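Local coordinates for protein enoyl-CoA hydratase subunit II (Geobacillus kaustophilus, PDB 2EJ5) that probably catalyses the hydration of enoyl-CoA thioesters, perhaps in phenylacetic acid catabolism, as a member of the enoyl-CoA hydratase/isomerase family, at residues 95-100 with 115-120; 208-213 with 224-229. One frame throughout, in Å; residues are numbered along the deposited sequence.

Contact 1: residues 95-100 with 115-120; sequences KPVVAA and ACDFRL
Val-97 and Asp-117 meet where two neighbouring parallel strands of the crotonase-fold core begin, and backbone and side chain both take part. Moving along the strands, Val-98, Ala-99 and Ala-100 pair with Phe-118, Arg-119 and Leu-120. The ladder runs from Ala-99 N to Phe-118 O (2.8 Å) and from Leu-120 N to Ala-99 O (2.9 Å), the second with a C=O...N angle of 169° at Ala-99 O. At the start the carbonyl of Val-97 is shared: Asp-117 N donates to Val-97 O in the carbonyl plane at 2.9 Å, while Phe-118 N adds a weak bond.

Asp-117 also returns a bond from its side chain. A chi1 of -54° sets CG beside its own backbone N and brings OD2 up to Val-97, whose N it accepts at 2.8 Å on the anti side. The same OD2 is gripped by a salt bridge to Lys-208, which probably favours the charged carboxylate. On its own segment, Arg-119 NH1 bonds Cys-116 O from above the carbonyl plane and also bonds Ala-113 O, linking the strand to the residues just before it.

Apolar contacts divide between the two faces of the pair. On one, Val-98 CG1 crosses to Leu-120 CG at 3.8 Å, and Pro-96 CB lies at the edge of the Phe-118 ring, 4.5 Å from CE2. On the other, Cys-116 CB rests 3.7 Å from Ala-99 CB and its SG touches Val-97 CG1.

Strand 50-55 continues the sheet beyond 97-101, bonding through Val-51 and Ile-53. Helix 185-197 covers the face of Val-98, Phe-118 and Leu-120, where Phe-192 meets the Phe-118 ring edge-to-face, and helix 75-92 packs on Val-97 through Leu-90.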
loop_
_atom_site.group_PDB
_atom_site.type_symbol
_atom_site.label_atom_id
_atom_site.label_comp_id
_atom_site.label_asym_id
_atom_site.label_seq_id
_atom_site.Cartn_x
_atom_site.Cartn_y
_atom_site.Cartn_z
ATOM N N LYS A 95 23.199 0.186 0.587
ATOM C CA LYS A 95 23.610 1.579 0.476
ATOM C C LYS A 95 22.437 2.201 -0.254
ATOM O O LYS A 95 21.746 1.476 -0.988
ATOM C CB LYS A 95 24.866 1.718 -0.393
ATOM C CG LYS A 95 26.094 0.838 0.035
ATOM C CD LYS A 95 27.061 1.589 0.851
ATOM C CE LYS A 95 28.229 0.720 1.362
ATOM N NZ LYS A 95 29.341 0.760 0.367
ATOM N N PRO A 96 22.223 3.527 -0.089
ATOM C CA PRO A 96 21.128 4.117 -0.828
ATOM C C PRO A 96 21.420 4.172 -2.314
ATOM O O PRO A 96 22.577 4.389 -2.734
ATOM C CB PRO A 96 20.969 5.536 -0.205
ATOM C CG PRO A 96 22.346 5.906 0.289
ATOM C CD PRO A 96 22.941 4.526 0.751
ATOM N N VAL A 97 20.383 3.978 -3.105
ATOM C CA VAL A 97 20.512 3.923 -4.556
ATOM C C VAL A 97 19.492 4.849 -5.161
ATOM O O VAL A 97 18.260 4.700 -4.950
ATOM C CB VAL A 97 20.304 2.482 -5.118
ATOM C CG1 VAL A 97 20.522 2.446 -6.606
ATOM C CG2 VAL A 97 21.230 1.479 -4.408
ATOM N N VAL A 98 20.001 5.829 -5.901
ATOM C CA VAL A 98 19.164 6.753 -6.588
ATOM C C VAL A 98 19.093 6.402 -8.059
ATOM O O VAL A 98 20.130 6.293 -8.722
ATOM C CB VAL A 98 19.780 8.212 -6.476
ATOM C CG1 VAL A 98 18.850 9.207 -7.125
ATOM C CG2 VAL A 98 20.083 8.553 -5.013
ATOM N N ALA A 99 17.889 6.237 -8.583
ATOM C CA ALA A 99 17.669 6.174 -10.042
ATOM C C ALA A 99 17.540 7.612 -10.535
ATOM O O ALA A 99 16.587 8.297 -10.185
ATOM C CB ALA A 99 16.423 5.397 -10.365
ATOM N N ALA A 100 18.557 8.088 -11.250
ATOM C CA ALA A 100 18.521 9.377 -11.906
ATOM C C ALA A 100 17.976 9.186 -13.331
ATOM O O ALA A 100 18.742 8.911 -14.284
ATOM C CB ALA A 100 19.931 9.995 -11.934
ATOM N N ALA A 115 12.909 -0.362 -8.654
ATOM C CA ALA A 115 13.670 -1.097 -7.629
ATOM C C ALA A 115 14.638 -0.221 -6.826
ATOM O O ALA A 115 15.177 -0.654 -5.782
ATOM C CB ALA A 115 14.427 -2.313 -8.238
ATOM N N CYS A 116 14.896 0.997 -7.314
ATOM C CA CYS A 116 15.789 1.918 -6.599
ATOM C C CYS A 116 15.070 2.592 -5.445
ATOM O O CYS A 116 13.861 2.561 -5.384
ATOM C CB CYS A 116 16.367 2.958 -7.563
ATOM S SG CYS A 116 17.480 2.148 -8.798
ATOM N N ASP A 117 15.824 3.213 -4.540
ATOM C CA ASP A 117 15.245 3.814 -3.320
ATOM C C ASP A 117 14.613 5.185 -3.580
ATOM O O ASP A 117 13.595 5.546 -2.942
ATOM C CB ASP A 117 16.319 3.963 -2.220
ATOM C CG ASP A 117 17.024 2.657 -1.917
ATOM O OD1 ASP A 117 16.326 1.638 -1.674
ATOM O OD2 ASP A 117 18.277 2.649 -1.896
ATOM N N PHE A 118 15.229 5.955 -4.470
ATOM C CA PHE A 118 14.735 7.273 -4.869
ATOM C C PHE A 118 14.755 7.340 -6.382
ATOM O O PHE A 118 15.628 6.694 -7.015
ATOM C CB PHE A 118 15.656 8.376 -4.319
ATOM C CG PHE A 118 15.835 8.345 -2.820
ATOM C CD1 PHE A 118 14.896 8.968 -1.975
ATOM C CD2 PHE A 118 16.938 7.720 -2.249
ATOM C CE1 PHE A 118 15.037 8.969 -0.595
ATOM C CE2 PHE A 118 17.101 7.718 -0.861
ATOM C CZ PHE A 118 16.148 8.353 -0.024
ATOM N N ARG A 119 13.815 8.094 -6.967
ATOM C CA ARG A 119 13.718 8.270 -8.427
ATOM C C ARG A 119 13.647 9.781 -8.705
ATOM O O ARG A 119 12.668 10.436 -8.324
ATOM C CB ARG A 119 12.448 7.599 -9.010
ATOM C CG ARG A 119 12.539 6.036 -9.205
ATOM C CD ARG A 119 11.148 5.355 -9.328
ATOM N NE ARG A 119 10.545 5.449 -8.010
ATOM C CZ ARG A 119 10.926 4.703 -6.977
ATOM N NH1 ARG A 119 11.855 3.776 -7.139
ATOM N NH2 ARG A 119 10.396 4.887 -5.779
ATOM N N LEU A 120 14.714 10.327 -9.290
ATOM C CA LEU A 120 14.757 11.733 -9.655
ATOM C C LEU A 120 14.478 11.729 -11.137
ATOM O O LEU A 120 15.254 11.170 -11.901
ATOM C CB LEU A 120 16.157 12.332 -9.391
ATOM C CG LEU A 120 16.755 12.207 -7.993
ATOM C CD1 LEU A 120 18.183 12.824 -7.934
ATOM C CD2 LEU A 120 15.823 12.891 -6.936
#

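Contact 2: residues 208-213 with 224-229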
loop_
_atom_site.group_PDB
_atom_site.type_symbol
_atom_site.label_atom_id
_atom_site.label_comp_id
_atom_site.label_asym_id
_atom_site.label_seq_id
_atom_site.Cartn_x
_atom_site.Cartn_y
_atom_site.Cartn_z
ATOM N N LYS A 208 16.947 -0.089 5.162
ATOM C CA LYS A 208 16.614 -0.901 3.997
ATOM C C LYS A 208 16.420 -2.376 4.381
ATOM O O LYS A 208 15.550 -3.069 3.825
ATOM C CB LYS A 208 17.710 -0.755 2.948
ATOM C CG LYS A 208 17.631 0.535 2.185
ATOM C CD LYS A 208 18.781 0.697 1.208
ATOM C CE LYS A 208 18.624 -0.268 -0.030
ATOM N NZ LYS A 208 19.189 0.287 -1.326
ATOM N N ARG A 209 17.237 -2.852 5.311
ATOM C CA ARG A 209 17.115 -4.233 5.799
ATOM C C ARG A 209 15.748 -4.399 6.460
ATOM O O ARG A 209 15.015 -5.377 6.181
ATOM C CB ARG A 209 18.243 -4.574 6.790
ATOM C CG ARG A 209 18.351 -6.062 7.140
ATOM C CD ARG A 209 19.529 -6.354 8.123
ATOM N NE ARG A 209 20.834 -5.960 7.571
ATOM C CZ ARG A 209 21.974 -6.009 8.266
ATOM N NH1 ARG A 209 21.966 -6.433 9.520
ATOM N NH2 ARG A 209 23.131 -5.617 7.731
ATOM N N LEU A 210 15.380 -3.428 7.298
ATOM C CA LEU A 210 14.117 -3.475 7.990
ATOM C C LEU A 210 12.921 -3.317 7.066
ATOM O O LEU A 210 11.865 -3.858 7.347
ATOM C CB LEU A 210 14.067 -2.433 9.122
ATOM C CG LEU A 210 14.894 -2.732 10.377
ATOM C CD1 LEU A 210 14.743 -1.562 11.355
ATOM C CD2 LEU A 210 14.431 -4.039 11.026
ATOM N N LEU A 211 13.048 -2.526 6.001
ATOM C CA LEU A 211 11.956 -2.417 5.014
ATOM C C LEU A 211 11.707 -3.745 4.303
ATOM O O LEU A 211 10.578 -4.073 4.006
ATOM C CB LEU A 211 12.204 -1.292 3.993
ATOM C CG LEU A 211 11.986 0.131 4.591
ATOM C CD1 LEU A 211 12.497 1.159 3.648
ATOM C CD2 LEU A 211 10.470 0.427 4.963
ATOM N N ARG A 212 12.772 -4.494 4.049
ATOM C CA ARG A 212 12.696 -5.872 3.555
ATOM C C ARG A 212 12.008 -6.758 4.581
ATOM O O ARG A 212 11.050 -7.476 4.223
ATOM C CB ARG A 212 14.094 -6.426 3.215
ATOM C CG ARG A 212 14.589 -5.999 1.828
ATOM C CD ARG A 212 16.124 -6.078 1.612
ATOM N NE ARG A 212 16.836 -7.165 2.293
ATOM C CZ ARG A 212 18.038 -7.044 2.869
ATOM N NH1 ARG A 212 18.699 -5.876 2.885
ATOM N NH2 ARG A 212 18.580 -8.113 3.453
ATOM N N GLU A 213 12.429 -6.682 5.845
ATOM C CA GLU A 213 11.780 -7.476 6.914
ATOM C C GLU A 213 10.278 -7.151 7.008
ATOM O O GLU A 213 9.432 -8.057 7.122
ATOM C CB GLU A 213 12.421 -7.249 8.286
ATOM C CG GLU A 213 13.848 -7.804 8.434
ATOM C CD GLU A 213 13.952 -9.342 8.437
ATOM O OE1 GLU A 213 12.934 -10.060 8.520
ATOM O OE2 GLU A 213 15.093 -9.814 8.380
ATOM N N GLU A 224 11.402 -8.117 16.764
ATOM C CA GLU A 224 12.673 -8.755 17.150
ATOM C C GLU A 224 13.784 -8.371 16.155
ATOM O O GLU A 224 14.894 -8.033 16.576
ATOM C CB GLU A 224 12.558 -10.290 17.287
ATOM C CG GLU A 224 11.764 -10.792 18.507
ATOM C CD GLU A 224 12.486 -10.625 19.847
ATOM O OE1 GLU A 224 13.665 -10.170 19.882
ATOM O OE2 GLU A 224 11.859 -10.943 20.893
ATOM N N ARG A 225 13.464 -8.353 14.850
ATOM C CA ARG A 225 14.417 -7.884 13.824
ATOM C C ARG A 225 14.813 -6.409 14.065
ATOM O O ARG A 225 15.980 -6.013 13.936
ATOM C CB ARG A 225 13.825 -8.040 12.407
ATOM C CG ARG A 225 13.396 -9.495 12.004
ATOM C CD ARG A 225 14.609 -10.531 11.872
ATOM N NE ARG A 225 15.056 -11.043 13.174
ATOM C CZ ARG A 225 14.426 -11.971 13.905
ATOM N NH1 ARG A 225 13.271 -12.508 13.500
ATOM N NH2 ARG A 225 14.938 -12.349 15.072
ATOM N N GLU A 226 13.824 -5.579 14.375
ATOM C CA GLU A 226 14.083 -4.168 14.613
ATOM C C GLU A 226 15.063 -3.927 15.762
ATOM O O GLU A 226 15.965 -3.068 15.673
ATOM C CB GLU A 226 12.755 -3.502 14.927
ATOM C CG GLU A 226 12.844 -2.025 15.201
ATOM C CD GLU A 226 11.493 -1.527 15.749
ATOM O OE1 GLU A 226 11.359 -1.482 16.979
ATOM O OE2 GLU A 226 10.586 -1.217 14.936
ATOM N N ALA A 227 14.844 -4.642 16.868
ATOM C CA ALA A 227 15.670 -4.494 18.072
ATOM C C ALA A 227 17.113 -4.870 17.773
ATOM O O ALA A 227 18.040 -4.179 18.175
ATOM C CB ALA A 227 15.102 -5.375 19.204
ATOM N N GLU A 228 17.300 -5.954 17.016
ATOM C CA GLU A 228 18.654 -6.319 16.566
ATOM C C GLU A 228 19.322 -5.230 15.693
ATOM O O GLU A 228 20.502 -4.929 15.878
ATOM C CB GLU A 228 18.639 -7.672 15.839
ATOM C CG GLU A 228 20.046 -8.217 15.462
ATOM C CD GLU A 228 21.105 -8.114 16.592
ATOM O OE1 GLU A 228 20.786 -8.378 17.791
ATOM O OE2 GLU A 228 22.266 -7.758 16.271
ATOM N N CYS A 229 18.579 -4.647 14.751
ATOM C CA CYS A 229 19.130 -3.558 13.910
ATOM C C CYS A 229 19.569 -2.345 14.697
ATOM O O CYS A 229 20.582 -1.723 14.362
ATOM C CB CYS A 229 18.136 -3.145 12.831
ATOM S SG CYS A 229 18.006 -4.427 11.609
#
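Leu-210 and Cys-229 meet in the middle of an antiparallel helix pair, a helical hairpin in the C-terminal part of the crotonase fold, with the segment axes 10.2 Å apart and 173° between their directions. Leu-210 has the most surface buried. Its CD2 methyl reaches the backbone of the other helix at Glu-226 CA, 3.6 Å away, and touches Cys-229 SG at the same distance, while CD1 lies over Cys-229 CB. The sulfur sits against CD2 and CG of the leucine.

Beside this apolar centre, Arg-225 and Glu-213 cross through the aliphatic part of the arginine. The Arg-225 chain is bent at chi2 (-66°) and chi3, and the carboxylate of Glu-213 lies against its CG and CD rather than its guanidinium; the carboxylate plane is turned 64° from that of the guanidinium. Any attraction between the charges is probably long-range, Glu-213 OE2 being 4.9 Å from Arg-225 NE. With Glu-213 replaced by an alanine, the methylenes of Arg-225 would probably lose their cover and turn more freely, and its guanidinium would lose a nearby negative charge. Glu-213 OE1 lies 3.6 Å from Arg-225 CG, and Glu-213 OE2 as near to Arg-225 CD.

Along the chain contact 1 closes before contact 2 opens, and their centres lie about 20 Å apart. Contact 1 is close to the middle of the chain, within the six-stranded sheet, whereas contact 2 joins helices 201-216 and 219-235 about 19 Å out from that middle. They nevertheless touch: Lys-208, on the first helix of the hairpin, brings NZ to the residues that lead into the two strands, 2.6 Å from Asp-117 OD2 in a salt bridge and 2.8 Å from Lys-95 O in a probable hydrogen bond. One lysine therefore ties the C-terminal helices to the strand starts. Both contacts also border a second subunit, so parts of the core sheet and of the hairpin lie at the subunit interface.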